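Local structure of pyridoxamine 5'-phosphate oxidase (Burkholderia, 4HMW) at residues L102-R105 with E106-Q109; T85-K88 with G89-L92. The protein catalyses FMN-dependent oxidations in the terminal steps of core phenazine biosynthesis, passing electrons to molecular oxygen with release of hydrogen peroxide. One frame throughout, in Å; residues are numbered along the deposited sequence.

Overall arrangement
Both interactions are local contacts within the FMN-binding region of the pyridoxamine 5'-phosphate oxidase family, and they come in series along the chain. Interaction 2 (85-88 with 89-92) begins helix 87-95; strand 97-104 follows directly, and interaction 1 (102-105 with 106-109) turns that strand into strand 109-119 of the antiparallel sheet. Their centres are about 28 Å apart, on opposite sides of the chain's centre, and their nearest atoms stay about 14 Å from each other. Each nevertheless reaches a flavin: interaction 2 holds the phosphate end of FMN, while interaction 1 brings Tyr-103 against a bound FMN at the dimer interface, in keeping with cofactor sites built from both subunits.

Interaction 1 of 2, residues L102-R105 with E106-Q109; sequences LYWR and ETGQ
Trp-104 and Gln-109 form the antiparallel hydrogen-bonded pair that closes the turn between two strands. Among the backbone bonds, Trp-104 N donates to Gln-109 O at 2.8 Å, almost straight at 174°. Trp-104 O receives two weak bonds, from Thr-107 N and from Gln-109 N, both at 3.3 Å. Gly-108 and Gln-109 both lie opposite Trp-104, a G1 beta bulge, and the positive phi of Gly-108 (61°) suits glycine at its first position. Gln-109 O is also approached by Tyr-103, through a CA-H...O contact and through ring atom CD1, 3.2 Å away at the ring edge.

Of the side-chain contacts, the main one sets the benzo edge of the Trp-104 indole against the amide of Gln-109: CE3 lies 3.4 Å from OE1, near the ring plane, with the two planes 70° apart. That oxygen also accepts a hydrogen bond from Thr-107 OG1, 2.7 Å from Gln-109 OE1, which probably helps to orient the amide. Thr-107 OG1, between its backbone N and carbonyl carbon, lies 3.6 Å from Trp-104 CB.

The polar ends of several side chains find their partners outside the turn. Glu-106 OE2 accepts from the backbone N of Arg-47 of its own chain, whereas Arg-105 NE and NH2 donate to the backbone carbonyls of Arg-47 and Glu-48 of the second subunit, and Tyr-103 OH bonds Glu-48 of that subunit. Trp-104 NE1 reaches Pro-49 O. The turn joining strands 97-104 and 109-119 packs against Trp-37, Leu-38 and Ala-41 of helix 30-43 through Trp-104, and meets the second subunit through Tyr-103, Arg-105 and Glu-106.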
ATOM      1  N   LEU B 102      -2.281  -6.050   0.480  1.00 10.60           N
ATOM      2  CA  LEU B 102      -2.634  -6.615  -0.843  1.00 10.81           C
ATOM      3  C   LEU B 102      -4.005  -6.113  -1.212  1.00 12.52           C
ATOM      4  O   LEU B 102      -4.882  -6.012  -0.349  1.00 12.87           O
ATOM      5  CB  LEU B 102      -2.686  -8.147  -0.778  1.00 12.84           C
ATOM      6  CG  LEU B 102      -1.406  -8.878  -0.420  1.00 13.07           C
ATOM      7  CD1 LEU B 102      -1.597 -10.408  -0.215  1.00 15.73           C
ATOM      8  CD2 LEU B 102      -0.374  -8.599  -1.498  1.00 16.23           C
ATOM      9  N   TYR B 103      -4.206  -5.787  -2.486  1.00 11.10           N
ATOM     10  CA  TYR B 103      -5.511  -5.339  -2.941  1.00 11.08           C
ATOM     11  C   TYR B 103      -5.723  -5.834  -4.330  1.00 11.11           C
ATOM     12  O   TYR B 103      -4.933  -5.535  -5.240  1.00 12.17           O
ATOM     13  CB  TYR B 103      -5.696  -3.801  -2.891  1.00 13.26           C
ATOM     14  CG  TYR B 103      -6.974  -3.339  -3.568  1.00 14.31           C
ATOM     15  CD1 TYR B 103      -8.182  -3.951  -3.254  1.00 13.18           C
ATOM     16  CD2 TYR B 103      -6.987  -2.259  -4.470  1.00 15.04           C
ATOM     17  CE1 TYR B 103      -9.368  -3.553  -3.864  1.00 16.76           C
ATOM     18  CE2 TYR B 103      -8.176  -1.844  -5.089  1.00 14.51           C
ATOM     19  CZ  TYR B 103      -9.354  -2.501  -4.782  1.00 16.73           C
ATOM     20  OH  TYR B 103     -10.525  -2.137  -5.394  1.00 17.10           O
ATOM     21  N   TRP B 104      -6.812  -6.576  -4.486  1.00 13.00           N
ATOM     22  CA  TRP B 104      -7.165  -7.233  -5.746  1.00 12.39           C
ATOM     23  C   TRP B 104      -8.448  -6.629  -6.311  1.00 11.43           C
ATOM     24  O   TRP B 104      -9.542  -6.930  -5.850  1.00 13.13           O
ATOM     25  CB  TRP B 104      -7.343  -8.721  -5.502  1.00 13.26           C
ATOM     26  CG  TRP B 104      -6.153  -9.374  -4.877  1.00 13.52           C
ATOM     27  CD1 TRP B 104      -4.837  -9.007  -4.993  1.00 13.16           C
ATOM     28  CD2 TRP B 104      -6.174 -10.521  -4.009  1.00 12.20           C
ATOM     29  NE1 TRP B 104      -4.036  -9.864  -4.251  1.00 13.18           N
ATOM     30  CE2 TRP B 104      -4.834 -10.798  -3.632  1.00 14.28           C
ATOM     31  CE3 TRP B 104      -7.197 -11.317  -3.493  1.00 13.48           C
ATOM     32  CZ2 TRP B 104      -4.503 -11.848  -2.786  1.00 13.89           C
ATOM     33  CZ3 TRP B 104      -6.868 -12.372  -2.652  1.00 13.37           C
ATOM     34  CH2 TRP B 104      -5.532 -12.607  -2.272  1.00 12.27           C
ATOM     35  N   ARG B 105      -8.294  -5.780  -7.322  1.00 13.03           N
ATOM     36  CA  ARG B 105      -9.425  -5.069  -7.892  1.00 13.20           C
ATOM     37  C   ARG B 105     -10.456  -6.046  -8.459  1.00 14.98           C
ATOM     38  O   ARG B 105     -11.677  -5.787  -8.405  1.00 16.23           O
ATOM     39  CB  ARG B 105      -8.939  -4.127  -9.014  1.00 15.95           C
ATOM     40  CG  ARG B 105      -8.151  -2.949  -8.505  1.00 16.06           C
ATOM     41  CD  ARG B 105      -7.115  -2.460  -9.532  1.00 13.87           C
ATOM     42  NE  ARG B 105      -6.563  -1.132  -9.241  1.00 15.40           N
ATOM     43  CZ  ARG B 105      -5.565  -0.926  -8.392  1.00 13.84           C
ATOM     44  NH1 ARG B 105      -5.020  -1.945  -7.749  1.00 13.62           N
ATOM     45  NH2 ARG B 105      -5.086   0.294  -8.210  1.00 16.10           N
ATOM     46  N   GLU B 106      -9.980  -7.164  -8.994  1.00 15.67           N
ATOM     47  CA  GLU B 106     -10.862  -8.097  -9.712  1.00 16.13           C
ATOM     48  C   GLU B 106     -11.873  -8.785  -8.804  1.00 16.14           C
ATOM     49  O   GLU B 106     -12.963  -9.096  -9.244  1.00 18.41           O
ATOM     50  CB  GLU B 106     -10.048  -9.171 -10.458  1.00 18.81           C
ATOM     51  CG  GLU B 106      -9.184  -8.653 -11.584  1.00 20.80           C
ATOM     52  CD  GLU B 106      -7.755  -8.307 -11.152  1.00 21.58           C
ATOM     53  OE1 GLU B 106      -7.522  -8.002  -9.949  1.00 19.76           O
ATOM     54  OE2 GLU B 106      -6.856  -8.352 -12.041  1.00 22.60           O
ATOM     55  N   THR B 107     -11.513  -9.011  -7.538  1.00 15.39           N
ATOM     56  CA  THR B 107     -12.383  -9.676  -6.593  1.00 16.63           C
ATOM     57  C   THR B 107     -12.853  -8.802  -5.446  1.00 16.05           C
ATOM     58  O   THR B 107     -13.571  -9.275  -4.575  1.00 17.84           O
ATOM     59  CB  THR B 107     -11.685 -10.868  -5.961  1.00 16.75           C
ATOM     60  OG1 THR B 107     -10.528 -10.392  -5.268  1.00 16.05           O
ATOM     61  CG2 THR B 107     -11.239 -11.891  -7.032  1.00 17.72           C
ATOM     62  N   GLY B 108     -12.455  -7.543  -5.435  1.00 13.99           N
ATOM     63  CA  GLY B 108     -12.822  -6.687  -4.349  1.00 12.54           C
ATOM     64  C   GLY B 108     -12.313  -7.166  -3.011  1.00 11.42           C
ATOM     65  O   GLY B 108     -13.046  -7.122  -2.011  1.00 14.59           O
ATOM     66  N   GLN B 109     -11.036  -7.556  -2.951  1.00 10.82           N
ATOM     67  CA  GLN B 109     -10.474  -8.061  -1.691  1.00 11.95           C
ATOM     68  C   GLN B 109      -9.209  -7.319  -1.305  1.00 11.46           C
ATOM     69  O   GLN B 109      -8.390  -6.959  -2.146  1.00 11.84           O
ATOM     70  CB  GLN B 109     -10.148  -9.585  -1.784  1.00 10.92           C
ATOM     71  CG  GLN B 109     -11.375 -10.466  -1.834  1.00 12.98           C
ATOM     72  CD  GLN B 109     -11.008 -11.899  -2.182  1.00 13.53           C
ATOM     73  OE1 GLN B 109     -10.452 -12.187  -3.245  1.00 14.12           O
ATOM     74  NE2 GLN B 109     -11.342 -12.816  -1.301  1.00 15.46           N
TER

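Interaction 2 of 2, residues T85-K88 with G89-L92; sequences TSRK and GREL. With FMN (flavin mononucleotide), chain D.
The N-terminus of helix 87-95 forms part of the FMN phosphate site, with Ser-86 as its N-cap. Ser-86 OG accepts the capping bond from Gly-89 N at 3.2 Å, and the first helical turns follow with Arg-90 N to Ser-86 O, Glu-91 N to Arg-87 O and Leu-92 N to Lys-88 O. His-83 O is a further partner of the serine hydroxyl.

Lys-88 holds the cofactor through both its backbone N and its side chain. The backbone N donates to FMN O1P at 2.8 Å, while the side chain, bent at chi3 and chi4 (65° and 59°), folds back to bring NZ within 2.8 Å of the same oxygen. NZ also donates to FMN O4' at 2.9 Å and to Ser-86 OG at 3.0 Å, with Thr-82 OG1 as another partner, so several bonds fix the ammonium group.

Farther out, the Arg-87 and Glu-91 side chains cross at a slant, the CG of Arg-87 coming 3.5 Å from Glu-91 OE2; Arg-87 NH1 stays 4.2 Å from Glu-91 OE2, beyond a salt bridge. Glu-91 OE1 is held by Ser-64 and Thr-56. A phosphate oxygen met by a backbone amide at a helix N-terminus and by a lysine ammonium group is a recurrent anion-binding arrangement, serving here the flavin site of the pyridoxamine 5'-phosphate oxidase family.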
ATOM      1  N   THR B  85      20.457  -1.970   2.755  1.00 25.60           N
ATOM      2  CA  THR B  85      20.877  -0.572   2.795  1.00 29.40           C
ATOM      3  C   THR B  85      19.929   0.360   2.073  1.00 28.09           C
ATOM      4  O   THR B  85      20.198   1.565   1.930  1.00 28.62           O
ATOM      5  CB  THR B  85      22.279  -0.406   2.172  1.00 31.07           C
ATOM      6  OG1 THR B  85      22.306  -1.087   0.901  1.00 31.53           O
ATOM      7  CG2 THR B  85      23.326  -0.972   3.103  1.00 32.97           C
ATOM      8  N   SER B  86      18.835  -0.206   1.584  1.00 26.30           N
ATOM      9  CA  SER B  86      17.799   0.610   0.971  1.00 24.78           C
ATOM     10  C   SER B  86      17.076   1.398   2.068  1.00 24.09           C
ATOM     11  O   SER B  86      17.339   1.213   3.259  1.00 25.21           O
ATOM     12  CB  SER B  86      16.817  -0.286   0.223  1.00 24.37           C
ATOM     13  OG  SER B  86      16.070  -1.079   1.126  1.00 21.99           O
ATOM     14  N   ARG B  87      16.144   2.254   1.677  1.00 23.28           N
ATOM     15  CA  ARG B  87      15.385   3.001   2.657  1.00 23.20           C
ATOM     16  C   ARG B  87      14.575   2.070   3.526  1.00 21.34           C
ATOM     17  O   ARG B  87      14.582   2.232   4.746  1.00 22.08           O
ATOM     18  CB  ARG B  87      14.485   4.043   2.001  1.00 25.57           C
ATOM     19  CG  ARG B  87      13.606   4.812   3.013  1.00 29.05           C
ATOM     20  CD  ARG B  87      12.767   5.924   2.363  1.00 33.33           C
ATOM     21  NE  ARG B  87      13.613   6.892   1.641  1.00 36.97           N
ATOM     22  CZ  ARG B  87      14.331   7.858   2.217  1.00 41.11           C
ATOM     23  NH1 ARG B  87      14.323   8.004   3.527  1.00 43.70           N
ATOM     24  NH2 ARG B  87      15.077   8.689   1.491  1.00 41.15           N
ATOM     25  N   LYS B  88      13.919   1.070   2.921  1.00 19.97           N
ATOM     26  CA  LYS B  88      13.091   0.164   3.718  1.00 20.38           C
ATOM     27  C   LYS B  88      13.982  -0.646   4.655  1.00 20.99           C
ATOM     28  O   LYS B  88      13.598  -0.952   5.783  1.00 21.13           O
ATOM     29  CB  LYS B  88      12.252  -0.740   2.826  1.00 20.32           C
ATOM     30  CG  LYS B  88      12.910  -2.031   2.415  1.00 20.15           C
ATOM     31  CD  LYS B  88      12.153  -2.703   1.279  1.00 20.28           C
ATOM     32  CE  LYS B  88      12.169  -1.880  -0.007  1.00 19.57           C
ATOM     33  NZ  LYS B  88      13.559  -1.622  -0.514  1.00 19.56           N
ATOM     34  N   GLY B  89      15.178  -0.969   4.176  1.00 21.27           N
ATOM     35  CA  GLY B  89      16.070  -1.840   4.931  1.00 22.83           C
ATOM     36  C   GLY B  89      16.562  -1.106   6.175  1.00 24.13           C
ATOM     37  O   GLY B  89      16.594  -1.658   7.281  1.00 25.19           O
ATOM     38  N   ARG B  90      16.915   0.159   5.997  1.00 22.64           N
ATOM     39  CA  ARG B  90      17.362   0.965   7.124  1.00 25.21           C
ATOM     40  C   ARG B  90      16.214   1.157   8.103  1.00 24.14           C
ATOM     41  O   ARG B  90      16.411   1.063   9.328  1.00 26.13           O
ATOM     42  CB  ARG B  90      17.928   2.290   6.635  1.00 29.03           C
ATOM     43  CG  ARG B  90      19.207   2.121   5.786  1.00 36.94           C
ATOM     44  CD  ARG B  90      19.833   3.440   5.305  1.00 44.45           C
ATOM     45  NE  ARG B  90      18.889   4.256   4.523  1.00 50.54           N
ATOM     46  CZ  ARG B  90      18.127   5.220   5.052  1.00 53.19           C
ATOM     47  NH1 ARG B  90      18.202   5.484   6.358  1.00 55.06           N
ATOM     48  NH2 ARG B  90      17.290   5.923   4.290  1.00 52.00           N
ATOM     49  N   GLU B  91      15.007   1.403   7.586  1.00 22.80           N
ATOM     50  CA  GLU B  91      13.865   1.637   8.489  1.00 21.76           C
ATOM     51  C   GLU B  91      13.513   0.370   9.283  1.00 24.04           C
ATOM     52  O   GLU B  91      13.220   0.447  10.490  1.00 26.78           O
ATOM     53  CB  GLU B  91      12.658   2.212   7.711  1.00 20.98           C
ATOM     54  CG  GLU B  91      12.935   3.682   7.302  1.00 23.10           C
ATOM     55  CD  GLU B  91      11.848   4.403   6.514  1.00 27.29           C
ATOM     56  OE1 GLU B  91      10.756   3.847   6.302  1.00 25.76           O
ATOM     57  OE2 GLU B  91      12.116   5.571   6.107  1.00 29.25           O
ATOM     58  N   LEU B  92      13.528  -0.787   8.620  1.00 24.83           N
ATOM     59  CA  LEU B  92      13.289  -2.047   9.306  1.00 26.75           C
ATOM     60  C   LEU B  92      14.303  -2.282  10.417  1.00 29.46           C
ATOM     61  O   LEU B  92      13.950  -2.760  11.483  1.00 30.95           O
ATOM     62  CB  LEU B  92      13.349  -3.211   8.323  1.00 27.77           C
ATOM     63  CG  LEU B  92      12.110  -3.266   7.421  1.00 27.30           C
ATOM     64  CD1 LEU B  92      12.287  -4.300   6.311  1.00 27.55           C
ATOM     65  CD2 LEU B  92      10.877  -3.585   8.239  1.00 27.81           C
TER
HETATM   66  N1  FMN D 301      12.102  -4.004  -4.470  1.00 16.90           N
HETATM   67  C2  FMN D 301      12.748  -4.925  -3.688  1.00 19.22           C
HETATM   68  O2  FMN D 301      13.736  -4.561  -3.028  1.00 20.77           O
HETATM   69  N3  FMN D 301      12.317  -6.240  -3.647  1.00 20.22           N
HETATM   70  C4  FMN D 301      11.223  -6.652  -4.369  1.00 20.37           C
HETATM   71  O4  FMN D 301      10.851  -7.839  -4.294  1.00 21.17           O
HETATM   72  C4A FMN D 301      10.559  -5.723  -5.170  1.00 18.09           C
HETATM   73  N5  FMN D 301       9.471  -6.111  -5.921  1.00 18.55           N
HETATM   74  C5A FMN D 301       8.799  -5.157  -6.684  1.00 18.04           C
HETATM   75  C6  FMN D 301       7.678  -5.545  -7.409  1.00 18.80           C
HETATM   76  C7  FMN D 301       6.975  -4.610  -8.156  1.00 19.76           C
HETATM   77  C7M FMN D 301       5.770  -5.040  -8.964  1.00 19.77           C
HETATM   78  C8  FMN D 301       7.423  -3.284  -8.191  1.00 18.22           C
HETATM   79  C8M FMN D 301       6.690  -2.259  -9.011  1.00 20.47           C
HETATM   80  C9  FMN D 301       8.551  -2.898  -7.456  1.00 16.93           C
HETATM   81  C9A FMN D 301       9.227  -3.828  -6.702  1.00 16.34           C
HETATM   82  N10 FMN D 301      10.374  -3.444  -5.992  1.00 14.79           N
HETATM   83  C10 FMN D 301      10.995  -4.386  -5.211  1.00 16.03           C
HETATM   84  C1' FMN D 301      10.883  -2.028  -6.004  1.00 16.22           C
HETATM   85  C2' FMN D 301      10.328  -1.241  -4.849  1.00 16.90           C
HETATM   86  O2' FMN D 301       9.012  -0.806  -5.161  1.00 16.53           O
HETATM   87  C3' FMN D 301      11.180  -0.033  -4.503  1.00 18.90           C
HETATM   88  O3' FMN D 301      11.499   0.748  -5.650  1.00 20.69           O
HETATM   89  C4' FMN D 301      12.450  -0.452  -3.766  1.00 19.79           C
HETATM   90  O4' FMN D 301      12.598  -1.741  -3.221  1.00 18.95           O
HETATM   91  C5' FMN D 301      13.202   0.678  -3.123  1.00 19.51           C
HETATM   92  O5' FMN D 301      12.405   0.979  -1.998  1.00 21.19           O
HETATM   93  P   FMN D 301      12.879   1.966  -0.813  1.00 20.41           P
HETATM   94  O1P FMN D 301      13.675   1.085   0.098  1.00 20.06           O
HETATM   95  O2P FMN D 301      13.688   3.095  -1.450  1.00 21.65           O
HETATM   96  O3P FMN D 301      11.579   2.455  -0.186  1.00 21.61           O
HETATM   97  O   HOH W   1      14.218   6.817   5.957  1.00 42.83           O